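Local atomic coordinates of halohydrin epoxidase A (Corynebacterium sp., PDB entry 4Z9F), a protein that probably converts halohydrins into epoxides with release of hydrogen halide, working as a tetrameric lyase built on the Rossmann-type reductase fold. Residues C[56-64]-C[109-120]; C[72-80]-C[121-132]. The protein carries 1 engineered substitution. All coordinates share one frame; numbering follows the deposited sequence.

Interaction 1 of 2, residues C[56-64]-C[109-120]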
loop_
_atom_site.group_PDB
_atom_site.type_symbol
_atom_site.label_atom_id
_atom_site.label_comp_id
_atom_site.label_asym_id
_atom_site.label_seq_id
_atom_site.Cartn_x
_atom_site.Cartn_y
_atom_site.Cartn_z
ATOM N N GLU C 56 -28.706 17.985 -17.809
ATOM C CA GLU C 56 -28.215 18.538 -16.552
ATOM C C GLU C 56 -26.697 18.475 -16.489
ATOM O O GLU C 56 -26.083 17.480 -16.878
ATOM C CB GLU C 56 -28.822 17.795 -15.360
ATOM C CG GLU C 56 -30.249 18.251 -15.037
ATOM C CD GLU C 56 -31.299 17.683 -16.004
ATOM O OE1 GLU C 56 -32.509 18.002 -15.823
ATOM O OE2 GLU C 56 -30.902 16.922 -16.923
ATOM N N GLN C 57 -26.100 19.559 -15.994
ATOM C CA GLN C 57 -24.656 19.684 -15.873
ATOM C C GLN C 57 -24.171 19.699 -14.437
ATOM O O GLN C 57 -22.972 19.507 -14.206
ATOM C CB GLN C 57 -24.172 20.967 -16.569
ATOM C CG GLN C 57 -24.407 20.959 -18.068
ATOM C CD GLN C 57 -23.696 19.802 -18.730
ATOM O OE1 GLN C 57 -22.487 19.630 -18.564
ATOM N NE2 GLN C 57 -24.445 18.980 -19.456
ATOM N N LYS C 58 -25.083 19.928 -13.452
ATOM C CA LYS C 58 -24.557 19.972 -12.097
ATOM C C LYS C 58 -24.500 18.565 -11.508
ATOM O O LYS C 58 -25.417 17.766 -11.715
ATOM C CB LYS C 58 -25.410 20.880 -11.217
ATOM C CG LYS C 58 -25.219 22.355 -11.545
ATOM C CD LYS C 58 -26.113 23.245 -10.700
ATOM C CE LYS C 58 -25.986 24.696 -11.132
ATOM N NZ LYS C 58 -27.158 25.515 -10.706
ATOM N N PRO C 59 -23.420 18.227 -10.803
ATOM C CA PRO C 59 -23.290 16.850 -10.316
ATOM C C PRO C 59 -24.385 16.461 -9.342
ATOM O O PRO C 59 -24.826 15.309 -9.362
ATOM C CB PRO C 59 -21.905 16.842 -9.656
ATOM C CG PRO C 59 -21.656 18.266 -9.285
ATOM C CD PRO C 59 -22.309 19.089 -10.358
ATOM N N GLU C 60 -24.851 17.390 -8.502
ATOM C CA GLU C 60 -25.874 17.069 -7.512
ATOM C C GLU C 60 -27.243 16.837 -8.129
ATOM O O GLU C 60 -28.147 16.372 -7.428
ATOM C CB GLU C 60 -25.980 18.187 -6.475
ATOM C CG GLU C 60 -26.393 19.524 -7.073
ATOM C CD GLU C 60 -25.227 20.481 -7.268
ATOM O OE1 GLU C 60 -25.342 21.649 -6.838
ATOM O OE2 GLU C 60 -24.194 20.073 -7.842
ATOM N N ARG C 61 -27.425 17.157 -9.410
ATOM C CA ARG C 61 -28.724 17.010 -10.051
ATOM C C ARG C 61 -28.804 15.826 -11.002
ATOM O O ARG C 61 -29.901 15.504 -11.471
ATOM C CB ARG C 61 -29.093 18.303 -10.795
ATOM C CG ARG C 61 -29.415 19.459 -9.851
ATOM C CD ARG C 61 -29.409 20.806 -10.549
ATOM N NE ARG C 61 -29.738 21.886 -9.620
ATOM C CZ ARG C 61 -30.237 23.065 -9.984
ATOM N NH1 ARG C 61 -30.462 23.330 -11.267
ATOM N NH2 ARG C 61 -30.505 23.983 -9.063
ATOM N N LEU C 62 -27.687 15.143 -11.270
ATOM C CA LEU C 62 -27.695 14.059 -12.247
ATOM C C LEU C 62 -28.550 12.881 -11.806
ATOM O O LEU C 62 -29.143 12.200 -12.649
ATOM C CB LEU C 62 -26.266 13.576 -12.507
ATOM C CG LEU C 62 -25.357 14.621 -13.135
ATOM C CD1 LEU C 62 -23.981 14.023 -13.317
ATOM C CD2 LEU C 62 -25.946 15.108 -14.470
ATOM N N VAL C 63 -28.604 12.596 -10.506
ATOM C CA VAL C 63 -29.341 11.416 -10.071
ATOM C C VAL C 63 -30.840 11.632 -10.258
ATOM O O VAL C 63 -31.538 10.773 -10.805
ATOM C CB VAL C 63 -28.988 11.054 -8.617
ATOM C CG1 VAL C 63 -29.931 9.991 -8.088
ATOM C CG2 VAL C 63 -27.543 10.559 -8.531
ATOM N N ASP C 64 -31.348 12.789 -9.830
ATOM C CA ASP C 64 -32.776 13.061 -10.005
ATOM C C ASP C 64 -33.145 13.099 -11.486
ATOM O O ASP C 64 -34.181 12.558 -11.888
ATOM C CB ASP C 64 -33.154 14.373 -9.312
ATOM C CG ASP C 64 -33.288 14.230 -7.796
ATOM O OD1 ASP C 64 -33.526 13.106 -7.302
ATOM O OD2 ASP C 64 -33.157 15.258 -7.091
ATOM N N PHE C 109 -16.575 17.206 -7.667
ATOM C CA PHE C 109 -17.668 16.713 -8.505
ATOM C C PHE C 109 -18.111 15.303 -8.134
ATOM O O PHE C 109 -19.320 15.098 -7.938
ATOM C CB PHE C 109 -17.246 16.824 -9.982
ATOM C CG PHE C 109 -18.353 16.582 -10.973
ATOM C CD1 PHE C 109 -18.788 15.295 -11.263
ATOM C CD2 PHE C 109 -18.922 17.645 -11.661
ATOM C CE1 PHE C 109 -19.784 15.080 -12.191
ATOM C CE2 PHE C 109 -19.912 17.431 -12.593
ATOM C CZ PHE C 109 -20.345 16.147 -12.858
ATOM N N PRO C 110 -17.228 14.303 -8.009
ATOM C CA PRO C 110 -17.721 12.975 -7.611
ATOM C C PRO C 110 -18.287 12.930 -6.193
ATOM O O PRO C 110 -19.234 12.175 -5.952
ATOM C CB PRO C 110 -16.488 12.069 -7.766
ATOM C CG PRO C 110 -15.305 13.006 -7.803
ATOM C CD PRO C 110 -15.808 14.268 -8.416
ATOM N N ILE C 111 -17.767 13.723 -5.251
ATOM C CA ILE C 111 -18.329 13.727 -3.898
ATOM C C ILE C 111 -19.765 14.251 -3.911
ATOM O O ILE C 111 -20.663 13.668 -3.294
ATOM C CB ILE C 111 -17.441 14.549 -2.949
ATOM C CG1 ILE C 111 -16.221 13.726 -2.530
ATOM C CG2 ILE C 111 -18.234 14.982 -1.717
ATOM C CD1 ILE C 111 -15.184 14.525 -1.773
ATOM N N LEU C 112 -20.000 15.366 -4.608
ATOM C CA LEU C 112 -21.352 15.916 -4.690
ATOM C C LEU C 112 -22.297 14.951 -5.391
ATOM O O LEU C 112 -23.469 14.837 -5.013
ATOM C CB LEU C 112 -21.342 17.268 -5.414
ATOM C CG LEU C 112 -20.647 18.439 -4.717
ATOM C CD1 LEU C 112 -20.808 19.713 -5.527
ATOM C CD2 LEU C 112 -21.163 18.630 -3.298
ATOM N N LEU C 113 -21.813 14.259 -6.428
ATOM C CA LEU C 113 -22.625 13.240 -7.085
ATOM C C LEU C 113 -22.958 12.107 -6.123
ATOM O O LEU C 113 -24.125 11.736 -5.967
ATOM C CB LEU C 113 -21.901 12.696 -8.313
ATOM C CG LEU C 113 -22.509 11.451 -8.969
ATOM C CD1 LEU C 113 -23.908 11.757 -9.483
ATOM C CD2 LEU C 113 -21.639 10.981 -10.117
ATOM N N LEU C 114 -21.936 11.542 -5.468
ATOM C CA LEU C 114 -22.179 10.466 -4.506
ATOM C C LEU C 114 -23.120 10.914 -3.387
ATOM O O LEU C 114 -24.019 10.161 -2.995
ATOM C CB LEU C 114 -20.850 9.966 -3.924
ATOM C CG LEU C 114 -20.936 8.900 -2.827
ATOM C CD1 LEU C 114 -21.531 7.599 -3.352
ATOM C CD2 LEU C 114 -19.570 8.659 -2.184
ATOM N N GLN C 115 -22.924 12.131 -2.861
ATOM C CA GLN C 115 -23.773 12.626 -1.774
ATOM C C GLN C 115 -25.236 12.604 -2.187
ATOM O O GLN C 115 -26.099 12.131 -1.438
ATOM C CB GLN C 115 -23.353 14.046 -1.365
ATOM C CG GLN C 115 -24.231 14.690 -0.284
ATOM C CD GLN C 115 -23.837 16.129 0.069
ATOM O OE1 GLN C 115 -23.744 16.995 -0.803
ATOM N NE2 GLN C 115 -23.622 16.390 1.367
ATOM N N SER C 116 -25.525 13.116 -3.389
ATOM C CA SER C 116 -26.890 13.161 -3.907
ATOM C C SER C 116 -27.457 11.773 -4.170
ATOM O O SER C 116 -28.676 11.613 -4.206
ATOM C CB SER C 116 -26.931 13.979 -5.206
ATOM O OG SER C 116 -26.388 13.240 -6.294
ATOM N N ALA C 117 -26.606 10.766 -4.343
ATOM C CA ALA C 117 -27.069 9.439 -4.740
ATOM C C ALA C 117 -27.422 8.537 -3.559
ATOM O O ALA C 117 -28.182 7.579 -3.741
ATOM C CB ALA C 117 -25.998 8.751 -5.597
ATOM N N ILE C 118 -26.905 8.826 -2.362
ATOM C CA ILE C 118 -27.010 7.874 -1.250
ATOM C C ILE C 118 -28.473 7.625 -0.890
ATOM O O ILE C 118 -28.924 6.475 -0.806
ATOM C CB ILE C 118 -26.203 8.368 -0.033
ATOM C CG1 ILE C 118 -24.699 8.356 -0.334
ATOM C CG2 ILE C 118 -26.492 7.517 1.203
ATOM C CD1 ILE C 118 -23.842 9.012 0.757
ATOM N N ALA C 119 -29.238 8.692 -0.690
ATOM C CA ALA C 119 -30.612 8.495 -0.227
ATOM C C ALA C 119 -31.443 7.712 -1.235
ATOM O O ALA C 119 -32.027 6.685 -0.845
ATOM C CB ALA C 119 -31.249 9.845 0.126
ATOM N N PRO C 120 -31.516 8.090 -2.522
ATOM C CA PRO C 120 -32.335 7.298 -3.449
ATOM C C PRO C 120 -31.794 5.903 -3.672
ATOM O O PRO C 120 -32.583 4.967 -3.844
ATOM C CB PRO C 120 -32.323 8.123 -4.747
ATOM C CG PRO C 120 -31.132 9.001 -4.639
ATOM C CD PRO C 120 -30.992 9.308 -3.172
HETATM O O HOH W 1 -26.848 13.766 -8.684
#

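Interaction 2 of 2, residues C[72-80]-C[121-132]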
loop_
_atom_site.group_PDB
_atom_site.type_symbol
_atom_site.label_atom_id
_atom_site.label_comp_id
_atom_site.label_asym_id
_atom_site.label_seq_id
_atom_site.Cartn_x
_atom_site.Cartn_y
_atom_site.Cartn_z
ATOM N N ALA C 72 -35.333 2.983 -10.657
ATOM C CA ALA C 72 -34.179 2.860 -9.772
ATOM C C ALA C 72 -32.902 2.807 -10.598
ATOM O O ALA C 72 -32.891 2.251 -11.701
ATOM C CB ALA C 72 -34.276 1.609 -8.889
ATOM N N ILE C 73 -31.833 3.382 -10.053
ATOM C CA ILE C 73 -30.508 3.319 -10.668
ATOM C C ILE C 73 -29.796 2.076 -10.144
ATOM O O ILE C 73 -29.633 1.913 -8.930
ATOM C CB ILE C 73 -29.692 4.586 -10.363
ATOM C CG1 ILE C 73 -30.388 5.825 -10.915
ATOM C CG2 ILE C 73 -28.279 4.495 -10.977
ATOM C CD1 ILE C 73 -29.739 7.112 -10.454
ATOM N N ASP C 74 -29.363 1.204 -11.058
ATOM C CA ASP C 74 -28.627 -0.001 -10.696
ATOM C C ASP C 74 -27.129 0.265 -10.557
ATOM O O ASP C 74 -26.487 -0.281 -9.652
ATOM C CB ASP C 74 -28.870 -1.097 -11.747
ATOM C CG ASP C 74 -27.969 -2.324 -11.563
ATOM O OD1 ASP C 74 -28.438 -3.336 -10.981
ATOM O OD2 ASP C 74 -26.799 -2.298 -12.034
ATOM N N THR C 75 -26.568 1.091 -11.440
ATOM C CA THR C 75 -25.134 1.353 -11.474
ATOM C C THR C 75 -24.874 2.804 -11.845
ATOM O O THR C 75 -25.518 3.353 -12.750
ATOM C CB THR C 75 -24.429 0.428 -12.479
ATOM O OG1 THR C 75 -24.604 -0.936 -12.077
ATOM C CG2 THR C 75 -22.939 0.760 -12.573
ATOM N N ILE C 76 -23.951 3.434 -11.123
ATOM C CA ILE C 76 -23.421 4.738 -11.485
ATOM C C ILE C 76 -21.947 4.535 -11.831
ATOM O O ILE C 76 -21.189 3.978 -11.027
ATOM C CB ILE C 76 -23.588 5.768 -10.355
ATOM C CG1 ILE C 76 -25.071 5.939 -9.987
ATOM C CG2 ILE C 76 -22.962 7.108 -10.748
ATOM C CD1 ILE C 76 -25.294 6.809 -8.769
ATOM N N VAL C 77 -21.554 4.940 -13.035
ATOM C CA VAL C 77 -20.147 5.024 -13.411
ATOM C C VAL C 77 -19.751 6.485 -13.314
ATOM O O VAL C 77 -20.137 7.303 -14.156
ATOM C CB VAL C 77 -19.883 4.475 -14.817
ATOM C CG1 VAL C 77 -18.416 4.693 -15.176
ATOM C CG2 VAL C 77 -20.219 3.002 -14.892
ATOM N N SER C 78 -19.001 6.820 -12.270
ATOM C CA SER C 78 -18.529 8.186 -12.066
ATOM C C SER C 78 -17.219 8.324 -12.823
ATOM O O SER C 78 -16.138 8.090 -12.285
ATOM C CB SER C 78 -18.353 8.486 -10.588
ATOM O OG SER C 78 -18.025 9.848 -10.397
ATOM N N ASN C 79 -17.325 8.708 -14.090
ATOM C CA ASN C 79 -16.199 8.715 -15.021
ATOM C C ASN C 79 -15.634 10.134 -15.072
ATOM O O ASN C 79 -15.860 10.905 -16.008
ATOM C CB ASN C 79 -16.667 8.201 -16.375
ATOM C CG ASN C 79 -15.658 8.405 -17.468
ATOM O OD1 ASN C 79 -14.551 7.855 -17.435
ATOM N ND2 ASN C 79 -16.046 9.176 -18.474
ATOM N N ASP C 80 -14.888 10.490 -14.033
ATOM C CA ASP C 80 -14.395 11.849 -13.901
ATOM C C ASP C 80 -13.091 12.021 -14.673
ATOM O O ASP C 80 -12.276 11.100 -14.752
ATOM C CB ASP C 80 -14.218 12.195 -12.424
ATOM C CG ASP C 80 -15.512 11.994 -11.639
ATOM O OD1 ASP C 80 -16.416 12.845 -11.788
ATOM O OD2 ASP C 80 -15.641 10.980 -10.912
ATOM N N LEU C 121 -30.473 5.732 -3.679
ATOM C CA LEU C 121 -29.913 4.393 -3.850
ATOM C C LEU C 121 -30.214 3.502 -2.645
ATOM O O LEU C 121 -30.480 2.305 -2.802
ATOM C CB LEU C 121 -28.405 4.497 -4.091
ATOM C CG LEU C 121 -27.926 4.411 -5.542
ATOM C CD1 LEU C 121 -28.665 5.362 -6.431
ATOM C CD2 LEU C 121 -26.428 4.671 -5.619
ATOM N N ARG C 122 -30.174 4.059 -1.432
ATOM C CA ARG C 122 -30.540 3.260 -0.263
ATOM C C ARG C 122 -32.003 2.844 -0.327
ATOM O O ARG C 122 -32.339 1.680 -0.090
ATOM C CB ARG C 122 -30.262 4.026 1.033
ATOM C CG ARG C 122 -30.825 3.293 2.263
ATOM C CD ARG C 122 -30.039 3.588 3.519
ATOM N NE ARG C 122 -29.913 5.022 3.712
ATOM C CZ ARG C 122 -28.768 5.681 3.826
ATOM N NH1 ARG C 122 -28.798 6.991 3.981
ATOM N NH2 ARG C 122 -27.603 5.045 3.791
ATOM N N ALA C 123 -32.888 3.792 -0.654
ATOM C CA ALA C 123 -34.319 3.488 -0.711
ATOM C C ALA C 123 -34.620 2.390 -1.726
ATOM O O ALA C 123 -35.500 1.550 -1.502
ATOM C CB ALA C 123 -35.114 4.755 -1.035
ATOM N N ALA C 124 -33.904 2.369 -2.844
ATOM C CA ALA C 124 -34.174 1.338 -3.834
ATOM C C ALA C 124 -33.521 0.009 -3.497
ATOM O O ALA C 124 -33.688 -0.947 -4.258
ATOM C CB ALA C 124 -33.725 1.798 -5.227
ATOM N N GLY C 125 -32.784 -0.077 -2.393
ATOM C CA GLY C 125 -32.180 -1.333 -1.990
ATOM C C GLY C 125 -30.791 -1.584 -2.532
ATOM O O GLY C 125 -30.385 -2.750 -2.631
ATOM N N GLY C 126 -30.064 -0.539 -2.910
ATOM C CA GLY C 126 -28.657 -0.645 -3.240
ATOM C C GLY C 126 -28.391 -0.406 -4.716
ATOM O O GLY C 126 -29.299 -0.239 -5.535
ATOM N N ALA C 127 -27.095 -0.414 -5.037
ATOM C CA ALA C 127 -26.602 -0.150 -6.381
ATOM C C ALA C 127 -25.087 -0.284 -6.383
ATOM O O ALA C 127 -24.477 -0.496 -5.329
ATOM C CB ALA C 127 -26.988 1.245 -6.876
ATOM N N SER C 128 -24.477 -0.164 -7.556
ATOM C CA SER C 128 -23.028 -0.088 -7.672
ATOM C C SER C 128 -22.635 1.314 -8.112
ATOM O O SER C 128 -23.259 1.906 -8.998
ATOM C CB SER C 128 -22.488 -1.125 -8.662
ATOM O OG SER C 128 -22.790 -2.443 -8.253
ATOM N N VAL C 129 -21.613 1.861 -7.466
ATOM C CA VAL C 129 -21.073 3.154 -7.818
ATOM C C VAL C 129 -19.601 2.898 -8.113
ATOM O O VAL C 129 -18.839 2.522 -7.208
ATOM C CB VAL C 129 -21.270 4.192 -6.704
ATOM C CG1 VAL C 129 -20.845 5.567 -7.162
ATOM C CG2 VAL C 129 -22.744 4.220 -6.236
ATOM N N ILE C 130 -19.218 3.044 -9.382
ATOM C CA ILE C 130 -17.871 2.735 -9.851
ATOM C C ILE C 130 -17.200 4.041 -10.232
ATOM O O ILE C 130 -17.680 4.755 -11.119
ATOM C CB ILE C 130 -17.902 1.765 -11.038
ATOM C CG1 ILE C 130 -18.601 0.474 -10.627
ATOM C CG2 ILE C 130 -16.484 1.472 -11.526
ATOM C CD1 ILE C 130 -19.088 -0.328 -11.770
ATOM N N PHE C 131 -16.092 4.357 -9.566
ATOM C CA PHE C 131 -15.367 5.592 -9.812
ATOM C C PHE C 131 -14.192 5.295 -10.733
ATOM O O PHE C 131 -13.365 4.428 -10.429
ATOM C CB PHE C 131 -14.888 6.214 -8.500
ATOM C CG PHE C 131 -16.001 6.744 -7.646
ATOM C CD1 PHE C 131 -16.744 5.896 -6.832
ATOM C CD2 PHE C 131 -16.293 8.100 -7.640
ATOM C CE1 PHE C 131 -17.771 6.396 -6.025
ATOM C CE2 PHE C 131 -17.331 8.603 -6.846
ATOM C CZ PHE C 131 -18.062 7.750 -6.038
ATOM N N ILE C 132 -14.134 5.985 -11.869
ATOM C CA ILE C 132 -12.972 5.887 -12.745
ATOM C C ILE C 132 -11.979 6.941 -12.295
ATOM O O ILE C 132 -12.265 8.142 -12.348
ATOM C CB ILE C 132 -13.346 6.071 -14.224
ATOM C CG1 ILE C 132 -14.608 5.282 -14.575
ATOM C CG2 ILE C 132 -12.159 5.658 -15.117
ATOM C CD1 ILE C 132 -14.490 3.761 -14.590
HETATM O O HOH W 2 -30.755 2.122 -6.560
HETATM O O HOH W 3 -25.153 -2.857 -9.630
HETATM O O HOH W 4 -13.693 9.427 -10.217
#

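Interaction 1 of 2, residues C[56-64]-C[109-120]
Pro-59 and Leu-113 bring the two backbones nearest, with 4.9 Å between their CA atoms. Val-63 and Ala-117 follow one turn later, 6.1 Å apart from CA to CA. The chains run the same way here. A loop and the first turn of helix 62-67 rest on the long helix 96-123.

The ring of Pro-59 lies over one face of Phe-109. Its CB stands 3.5 Å from the centroid of the phenyl ring and 5° off the ring normal, a CH-pi contact. The phenyl ring gets there because CG of Phe-109 is turned away from the backbone N (chi1 -170°). Gln-57 O lies at the ring edge, near its plane. Pro-59 CG also touches Leu-112 CB.

Val-63 is a knob in a hole formed by Leu-113, Ser-116, Ala-117 and Pro-120. Its branches divide the work. CG2 is 3.8 Å from Ala-117 CB, and CG1 is 3.8 Å from Pro-120 CG. Leu-113 CD1 packs against Val-63 CG2 and Leu-62 CB.

One water joins the segments. It donates to Pro-59 O at 2.6 Å and to Ser-116 OG. It accepts from Val-63 N at 2.8 Å. The chi1 of 75° puts Ser-116 OG between its own N and C, where it donates back to Leu-113 O.

The serine hydroxyl thus spends its proton on its own helix and accepts from the water. The water spends both protons as well. It bonds Pro-59 O and Val-63 N, just before and within the first turn of helix 62-67, and ties both to Ser-116 in a largely apolar, partly buried interface.

Interaction 2 of 2, residues C[72-80]-C[121-132]
Thr-75 pairs with Ser-128, Ile-76 with Val-129, Val-77 with Ile-130 and Ser-78 with Phe-131, in parallel register. Strands 73-79 and 127-132 run 6° apart, with axes 4.6 Å from each other. Five backbone hydrogen bonds link them, the first from Ser-128 N to Asp-74 O. Ile-76 N donates to Ser-128 O at 2.7 Å, and Ile-76 O accepts from Ile-130 N at 2.7 Å. CA-H...O contacts lie between these bonds, as from Thr-75 CA to Ser-128 O.

The strands are central neighbours in the Rossmann sheet. Helix 96-123 connects them, so the unit is a beta-alpha-beta crossover. A Schellman motif ends that helix. Gly-125 has positive phi, and Gly-126 N bonds back to Leu-121 O.

Apolar contacts fall on both faces. Ile-76 CD1 meets Leu-121 CD2 at 4.0 Å on the side of helix 96-123. On that face, Ser-78 CB makes a close contact with Phe-131 CD2 at 3.6 Å, oblique to the ring. On the other face, Val-77 CG1 meets Ile-132 CG1 at 3.9 Å, against helix 213-224.

Ser-78 OG sits opposite its backbone N (chi1 -174°) and donates to the syn side of Asp-80 OD2 at 2.7 Å. A water links Asp-80 OD2 to Ile-132 O. Another water donates to Ile-73 O and Gly-126 O. Asp-74 OD2 accepts a hydrogen bond from Thr-75 OG1 and bonds Tyr-26 OH; OD1 forms a salt bridge with Arg-226.

Helix 96-123 belongs to both contacts. One side of it receives segment 56-64 in interaction 1, and its last turn, residues 121-123, opens segment 121-132 of interaction 2. The contact centres are 10 Å apart. They touch at several places. At one, Pro-110 CB lies 3.4 Å from Asp-80 OD2 and 3.7 Å from Phe-131 CE2, and Phe-109 CD1 lies 3.5 Å from Asp-80 OD1. At another, Val-63 CG1 is 3.7 Å from Ile-73 CD1. In Rossmann-type enzymes the pocket lies at the C-terminal ends of the strands. The Asp-80 end, where Asp-80 O accepts a hydrogen bond from Arg-151 NH2, is therefore probably the nearer to it.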